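Local coordinates for OBCA, Oxalate Biosynthetic Component A (Burkholderia glumae, PDB 4NNB), which is a bacterial protein with a TIM-barrel domain related to the beta-keto acid cleavage enzyme family and binds a magnesium ion, at residues S279-R293 with G322-Q334. Sequence-based numbering, arbitrary orientation.
Sequences SVRGDRHGARSKLRR and GGYDNAPDFLDAQ. With OAA (oxaloacetate ion), chain C.
Arg292 presents one guanidinium face to the CZ and CE2 side of the Phe330 ring, the two planes 19° apart and NH1 3.4 Å from CE2 of Phe330, while CG2 of Val280 sits over the opposite face of the guanidinium. The bend at chi3 (71°) brings CD and NE across CZ of the same ring. NH1 gives two in-plane bonds, to Ala287 O and, at 3.0 Å, to Asp325 O, which it meets nearly head-on; NH2 reaches OD1 of Asn326 at 2.8 Å, tilted from the guanidinium plane. With NE held by Thr278 O, the group is gripped from several directions, which fixes its rotation. Ala287 O sits over the centre of the Phe330 ring on the same side as Arg292, CG of Gln334 packs against the opposite face, and a water links that carbonyl to Ala327 N. Further along, Gln334 works with both ends of its amide: OE1 takes a straight bond from NH1 of Arg293 (2.9 Å, 166°), and NE2 donates to Arg292 O from above the carbonyl plane. CB of Ala333 packs on one face of the Arg293 guanidinium. On the solvent-exposed side, NH1 of Arg288 makes a salt bridge of 2.8 Å to OD2 of Asp329.

At the other end lies the oxaloacetate ion. Tyr324 turns one ring face to Val280 N, a buried donor over the ring centre with no hydrogen-bonding partner in the model. Its OH stands 2.9 Å from ligand O5, to which Ser279 OG donates; that OG also accepts from Arg281 N in an ST turn. Arg281 grips ligand O4 in plane through NE and NH2, with Phe318 in cation-pi contact.

In the TIM-barrel-type domain, the loop after strand 273-276 thus packs along the loop that runs from strand 317-318 into helix 328-341, and short helix 291-294 meets the first turns of that longer helix.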
loop_
_atom_site.group_PDB
_atom_site.type_symbol
_atom_site.label_atom_id
_atom_site.label_comp_id
_atom_site.label_asym_id
_atom_site.label_seq_id
_atom_site.Cartn_x
_atom_site.Cartn_y
_atom_site.Cartn_z
ATOM N N SER A 279 0.582 -14.677 -0.919
ATOM C CA SER A 279 -0.445 -14.409 0.086
ATOM C C SER A 279 -1.878 -14.663 -0.419
ATOM O O SER A 279 -2.186 -14.417 -1.591
ATOM C CB SER A 279 -0.297 -12.963 0.561
ATOM O OG SER A 279 -1.402 -12.575 1.333
ATOM N N VAL A 280 -2.753 -15.174 0.451
ATOM C CA VAL A 280 -4.182 -15.224 0.105
ATOM C C VAL A 280 -5.027 -14.322 1.011
ATOM O O VAL A 280 -6.216 -14.577 1.244
ATOM C CB VAL A 280 -4.752 -16.667 0.069
ATOM C CG1 VAL A 280 -4.087 -17.472 -1.033
ATOM C CG2 VAL A 280 -4.589 -17.362 1.419
ATOM N N ARG A 281 -4.394 -13.260 1.497
ATOM C CA ARG A 281 -5.071 -12.229 2.279
ATOM C C ARG A 281 -6.374 -11.794 1.608
ATOM O O ARG A 281 -6.428 -11.605 0.382
ATOM C CB ARG A 281 -4.149 -11.017 2.478
ATOM C CG ARG A 281 -4.889 -9.694 2.711
ATOM C CD ARG A 281 -4.647 -9.070 4.078
ATOM N NE ARG A 281 -3.432 -8.275 4.096
ATOM C CZ ARG A 281 -3.266 -7.128 4.756
ATOM N NH1 ARG A 281 -4.233 -6.598 5.492
ATOM N NH2 ARG A 281 -2.102 -6.513 4.677
ATOM N N GLY A 282 -7.421 -11.670 2.420
ATOM C CA GLY A 282 -8.735 -11.275 1.941
ATOM C C GLY A 282 -9.519 -12.477 1.457
ATOM O O GLY A 282 -10.727 -12.396 1.226
ATOM N N ASP A 283 -8.828 -13.600 1.314
ATOM C CA ASP A 283 -9.402 -14.769 0.671
ATOM C C ASP A 283 -9.134 -16.015 1.497
ATOM O O ASP A 283 -8.306 -16.853 1.130
ATOM C CB ASP A 283 -8.822 -14.924 -0.740
ATOM C CG ASP A 283 -9.444 -16.068 -1.517
ATOM O OD1 ASP A 283 -10.326 -16.773 -0.980
ATOM O OD2 ASP A 283 -9.029 -16.275 -2.674
ATOM N N ARG A 284 -9.839 -16.131 2.617
ATOM C CA ARG A 284 -9.928 -17.390 3.350
ATOM C C ARG A 284 -10.390 -18.536 2.440
ATOM O O ARG A 284 -10.899 -18.300 1.341
ATOM C CB ARG A 284 -10.908 -17.230 4.507
ATOM C CG ARG A 284 -12.197 -16.518 4.113
ATOM C CD ARG A 284 -13.160 -16.444 5.286
ATOM N NE ARG A 284 -13.175 -17.711 6.010
ATOM C CZ ARG A 284 -14.116 -18.071 6.873
ATOM N NH1 ARG A 284 -15.136 -17.260 7.126
ATOM N NH2 ARG A 284 -14.035 -19.249 7.479
ATOM N N HIS A 285 -10.196 -19.766 2.904
ATOM C CA HIS A 285 -10.577 -20.970 2.159
ATOM C C HIS A 285 -9.670 -21.351 0.980
ATOM O O HIS A 285 -9.947 -22.327 0.282
ATOM C CB HIS A 285 -12.048 -20.919 1.721
ATOM C CG HIS A 285 -13.004 -21.374 2.779
ATOM N ND1 HIS A 285 -12.617 -22.169 3.834
ATOM C CD2 HIS A 285 -14.330 -21.150 2.938
ATOM C CE1 HIS A 285 -13.666 -22.421 4.601
ATOM N NE2 HIS A 285 -14.715 -21.813 4.079
ATOM N N GLY A 286 -8.597 -20.597 0.754
ATOM C CA GLY A 286 -7.622 -20.974 -0.262
ATOM C C GLY A 286 -6.224 -21.214 0.294
ATOM O O GLY A 286 -5.255 -21.307 -0.464
ATOM N N ALA A 287 -6.124 -21.347 1.617
ATOM C CA ALA A 287 -4.830 -21.277 2.302
ATOM C C ALA A 287 -3.906 -22.470 2.079
ATOM O O ALA A 287 -2.706 -22.365 2.317
ATOM C CB ALA A 287 -5.027 -21.025 3.791
ATOM N N ARG A 288 -4.451 -23.604 1.635
ATOM C CA ARG A 288 -3.612 -24.769 1.340
ATOM C C ARG A 288 -3.538 -25.072 -0.155
ATOM O O ARG A 288 -2.861 -26.017 -0.576
ATOM C CB ARG A 288 -4.103 -26.016 2.091
ATOM C CG ARG A 288 -5.218 -25.764 3.095
ATOM C CD ARG A 288 -5.659 -27.068 3.802
ATOM N NE ARG A 288 -6.019 -28.138 2.868
ATOM C CZ ARG A 288 -5.222 -29.157 2.555
ATOM N NH1 ARG A 288 -4.018 -29.248 3.106
ATOM N NH2 ARG A 288 -5.623 -30.085 1.694
ATOM N N SER A 289 -4.226 -24.262 -0.950
ATOM C CA SER A 289 -4.305 -24.473 -2.393
ATOM C C SER A 289 -2.961 -24.371 -3.121
ATOM O O SER A 289 -2.108 -23.528 -2.792
ATOM C CB SER A 289 -5.280 -23.476 -3.002
ATOM O OG SER A 289 -5.288 -23.591 -4.406
ATOM N N LYS A 290 -2.792 -25.227 -4.126
ATOM C CA LYS A 290 -1.589 -25.218 -4.950
ATOM C C LYS A 290 -1.519 -23.937 -5.788
ATOM O O LYS A 290 -0.473 -23.616 -6.343
ATOM C CB LYS A 290 -1.536 -26.461 -5.844
ATOM C CG LYS A 290 -2.633 -26.521 -6.896
ATOM C CD LYS A 290 -2.601 -27.843 -7.682
ATOM C CE LYS A 290 -1.219 -28.128 -8.282
ATOM N NZ LYS A 290 -1.225 -29.210 -9.328
ATOM N N LEU A 291 -2.633 -23.213 -5.880
ATOM C CA LEU A 291 -2.627 -21.895 -6.512
ATOM C C LEU A 291 -1.538 -21.002 -5.889
ATOM O O LEU A 291 -0.934 -20.173 -6.579
ATOM C CB LEU A 291 -4.016 -21.237 -6.420
ATOM C CG LEU A 291 -4.175 -19.858 -7.077
ATOM C CD1 LEU A 291 -3.861 -19.919 -8.580
ATOM C CD2 LEU A 291 -5.561 -19.279 -6.834
ATOM N N ARG A 292 -1.245 -21.221 -4.604
ATOM C CA ARG A 292 -0.268 -20.406 -3.885
ATOM C C ARG A 292 1.175 -20.635 -4.320
ATOM O O ARG A 292 2.072 -19.932 -3.864
ATOM C CB ARG A 292 -0.418 -20.588 -2.371
ATOM C CG ARG A 292 -1.787 -20.156 -1.844
ATOM C CD ARG A 292 -1.859 -20.249 -0.327
ATOM N NE ARG A 292 -1.041 -19.210 0.302
ATOM C CZ ARG A 292 -0.916 -19.045 1.615
ATOM N NH1 ARG A 292 -1.548 -19.862 2.457
ATOM N NH2 ARG A 292 -0.166 -18.057 2.084
ATOM N N ARG A 293 1.400 -21.613 -5.197
ATOM C CA ARG A 293 2.700 -21.776 -5.851
ATOM C C ARG A 293 2.584 -21.937 -7.375
ATOM O O ARG A 293 3.593 -22.062 -8.055
ATOM C CB ARG A 293 3.477 -22.976 -5.257
ATOM C CG ARG A 293 2.685 -24.285 -5.243
ATOM C CD ARG A 293 3.434 -25.414 -4.523
ATOM N NE ARG A 293 2.567 -26.577 -4.345
ATOM C CZ ARG A 293 1.716 -26.742 -3.336
ATOM N NH1 ARG A 293 1.622 -25.828 -2.374
ATOM N NH2 ARG A 293 0.958 -27.832 -3.286
ATOM N N GLY A 322 -8.796 -10.103 8.449
ATOM C CA GLY A 322 -8.473 -10.475 7.074
ATOM C C GLY A 322 -7.289 -11.409 6.826
ATOM O O GLY A 322 -6.889 -11.610 5.677
ATOM N N GLY A 323 -6.737 -11.991 7.884
ATOM C CA GLY A 323 -5.565 -12.852 7.763
ATOM C C GLY A 323 -5.744 -14.171 7.023
ATOM O O GLY A 323 -6.786 -14.429 6.425
ATOM N N TYR A 324 -4.718 -15.017 7.068
ATOM C CA TYR A 324 -4.748 -16.293 6.345
ATOM C C TYR A 324 -3.788 -17.291 6.982
ATOM O O TYR A 324 -2.735 -16.921 7.521
ATOM C CB TYR A 324 -4.389 -16.110 4.857
ATOM C CG TYR A 324 -3.107 -15.347 4.661
ATOM C CD1 TYR A 324 -3.086 -13.963 4.763
ATOM C CD2 TYR A 324 -1.910 -16.004 4.393
ATOM C CE1 TYR A 324 -1.919 -13.247 4.605
ATOM C CE2 TYR A 324 -0.727 -15.286 4.233
ATOM C CZ TYR A 324 -0.752 -13.904 4.341
ATOM O OH TYR A 324 0.392 -13.157 4.189
ATOM N N ASP A 325 -4.151 -18.561 6.894
ATOM C CA ASP A 325 -3.348 -19.628 7.489
ATOM C C ASP A 325 -2.155 -19.972 6.610
ATOM O O ASP A 325 -2.157 -19.741 5.395
ATOM C CB ASP A 325 -4.214 -20.881 7.699
ATOM C CG ASP A 325 -3.587 -21.889 8.678
ATOM O OD1 ASP A 325 -2.626 -21.548 9.398
ATOM O OD2 ASP A 325 -4.082 -23.023 8.727
ATOM N N ASN A 326 -1.126 -20.504 7.251
ATOM C CA ASN A 326 -0.046 -21.170 6.562
ATOM C C ASN A 326 0.257 -22.423 7.364
ATOM O O ASN A 326 1.075 -22.389 8.273
ATOM C CB ASN A 326 1.186 -20.266 6.471
ATOM C CG ASN A 326 0.904 -18.967 5.699
ATOM O OD1 ASN A 326 0.976 -18.933 4.468
ATOM N ND2 ASN A 326 0.560 -17.909 6.427
ATOM N N ALA A 327 -0.431 -23.514 7.045
ATOM C CA ALA A 327 -0.333 -24.747 7.841
ATOM C C ALA A 327 0.971 -25.517 7.562
ATOM O O ALA A 327 1.584 -25.338 6.501
ATOM C CB ALA A 327 -1.532 -25.619 7.566
ATOM N N PRO A 328 1.393 -26.390 8.506
ATOM C CA PRO A 328 2.610 -27.184 8.291
ATOM C C PRO A 328 2.606 -28.038 7.009
ATOM O O PRO A 328 3.650 -28.103 6.368
ATOM C CB PRO A 328 2.658 -28.084 9.531
ATOM C CG PRO A 328 1.942 -27.292 10.586
ATOM C CD PRO A 328 0.824 -26.618 9.852
ATOM N N ASP A 329 1.492 -28.675 6.649
ATOM C CA ASP A 329 1.470 -29.493 5.427
ATOM C C ASP A 329 1.605 -28.640 4.163
ATOM O O ASP A 329 2.372 -28.965 3.243
ATOM C CB ASP A 329 0.237 -30.418 5.355
ATOM C CG ASP A 329 -1.083 -29.665 5.377
ATOM O OD1 ASP A 329 -1.145 -28.518 5.871
ATOM O OD2 ASP A 329 -2.087 -30.236 4.918
ATOM N N PHE A 330 0.869 -27.537 4.130
ATOM C CA PHE A 330 1.032 -26.558 3.064
ATOM C C PHE A 330 2.484 -26.078 2.950
ATOM O O PHE A 330 3.053 -26.036 1.853
ATOM C CB PHE A 330 0.122 -25.369 3.316
ATOM C CG PHE A 330 0.432 -24.185 2.450
ATOM C CD1 PHE A 330 0.226 -24.243 1.080
ATOM C CD2 PHE A 330 0.935 -23.015 3.006
ATOM C CE1 PHE A 330 0.502 -23.145 0.271
ATOM C CE2 PHE A 330 1.212 -21.911 2.201
ATOM C CZ PHE A 330 0.990 -21.978 0.837
ATOM N N LEU A 331 3.085 -25.722 4.079
ATOM C CA LEU A 331 4.455 -25.209 4.066
ATOM C C LEU A 331 5.473 -26.243 3.594
ATOM O O LEU A 331 6.435 -25.906 2.888
ATOM C CB LEU A 331 4.838 -24.625 5.429
ATOM C CG LEU A 331 4.108 -23.313 5.735
ATOM C CD1 LEU A 331 4.171 -22.969 7.228
ATOM C CD2 LEU A 331 4.694 -22.182 4.888
ATOM N N ASP A 332 5.260 -27.504 3.958
ATOM C CA ASP A 332 6.119 -28.586 3.460
ATOM C C ASP A 332 6.112 -28.607 1.932
ATOM O O ASP A 332 7.168 -28.735 1.291
ATOM C CB ASP A 332 5.676 -29.943 4.019
ATOM C CG ASP A 332 6.546 -31.095 3.524
ATOM O OD1 ASP A 332 7.756 -31.105 3.830
ATOM O OD2 ASP A 332 6.026 -31.996 2.832
ATOM N N ALA A 333 4.920 -28.468 1.360
ATOM C CA ALA A 333 4.740 -28.428 -0.087
ATOM C C ALA A 333 5.385 -27.177 -0.719
ATOM O O ALA A 333 6.049 -27.277 -1.760
ATOM C CB ALA A 333 3.250 -28.502 -0.436
ATOM N N GLN A 334 5.168 -26.007 -0.114
ATOM C CA GLN A 334 5.825 -24.775 -0.579
ATOM C C GLN A 334 7.335 -24.929 -0.646
ATOM O O GLN A 334 7.939 -24.712 -1.703
ATOM C CB GLN A 334 5.484 -23.573 0.326
ATOM C CG GLN A 334 4.039 -23.113 0.243
ATOM C CD GLN A 334 3.610 -22.636 -1.155
ATOM O OE1 GLN A 334 3.201 -23.438 -1.996
ATOM N NE2 GLN A 334 3.672 -21.319 -1.388
HETATM O O1 OAA C . 3.276 -12.565 1.315
HETATM O O2 OAA C . 2.935 -10.659 0.130
HETATM O O4 OAA C . -0.536 -8.355 3.306
HETATM O O5 OAA C . -0.797 -10.639 3.304
HETATM O O3 OAA C . 1.202 -8.812 1.097
HETATM C C1 OAA C . 2.739 -11.376 1.203
HETATM C C2 OAA C . 1.893 -10.860 2.346
HETATM C C3 OAA C . 0.988 -9.691 2.029
HETATM C C4 OAA C . -0.186 -9.555 2.917
HETATM O O HOH W 1 -8.674 -13.204 4.712
HETATM O O HOH W 2 -2.136 -23.399 4.926
#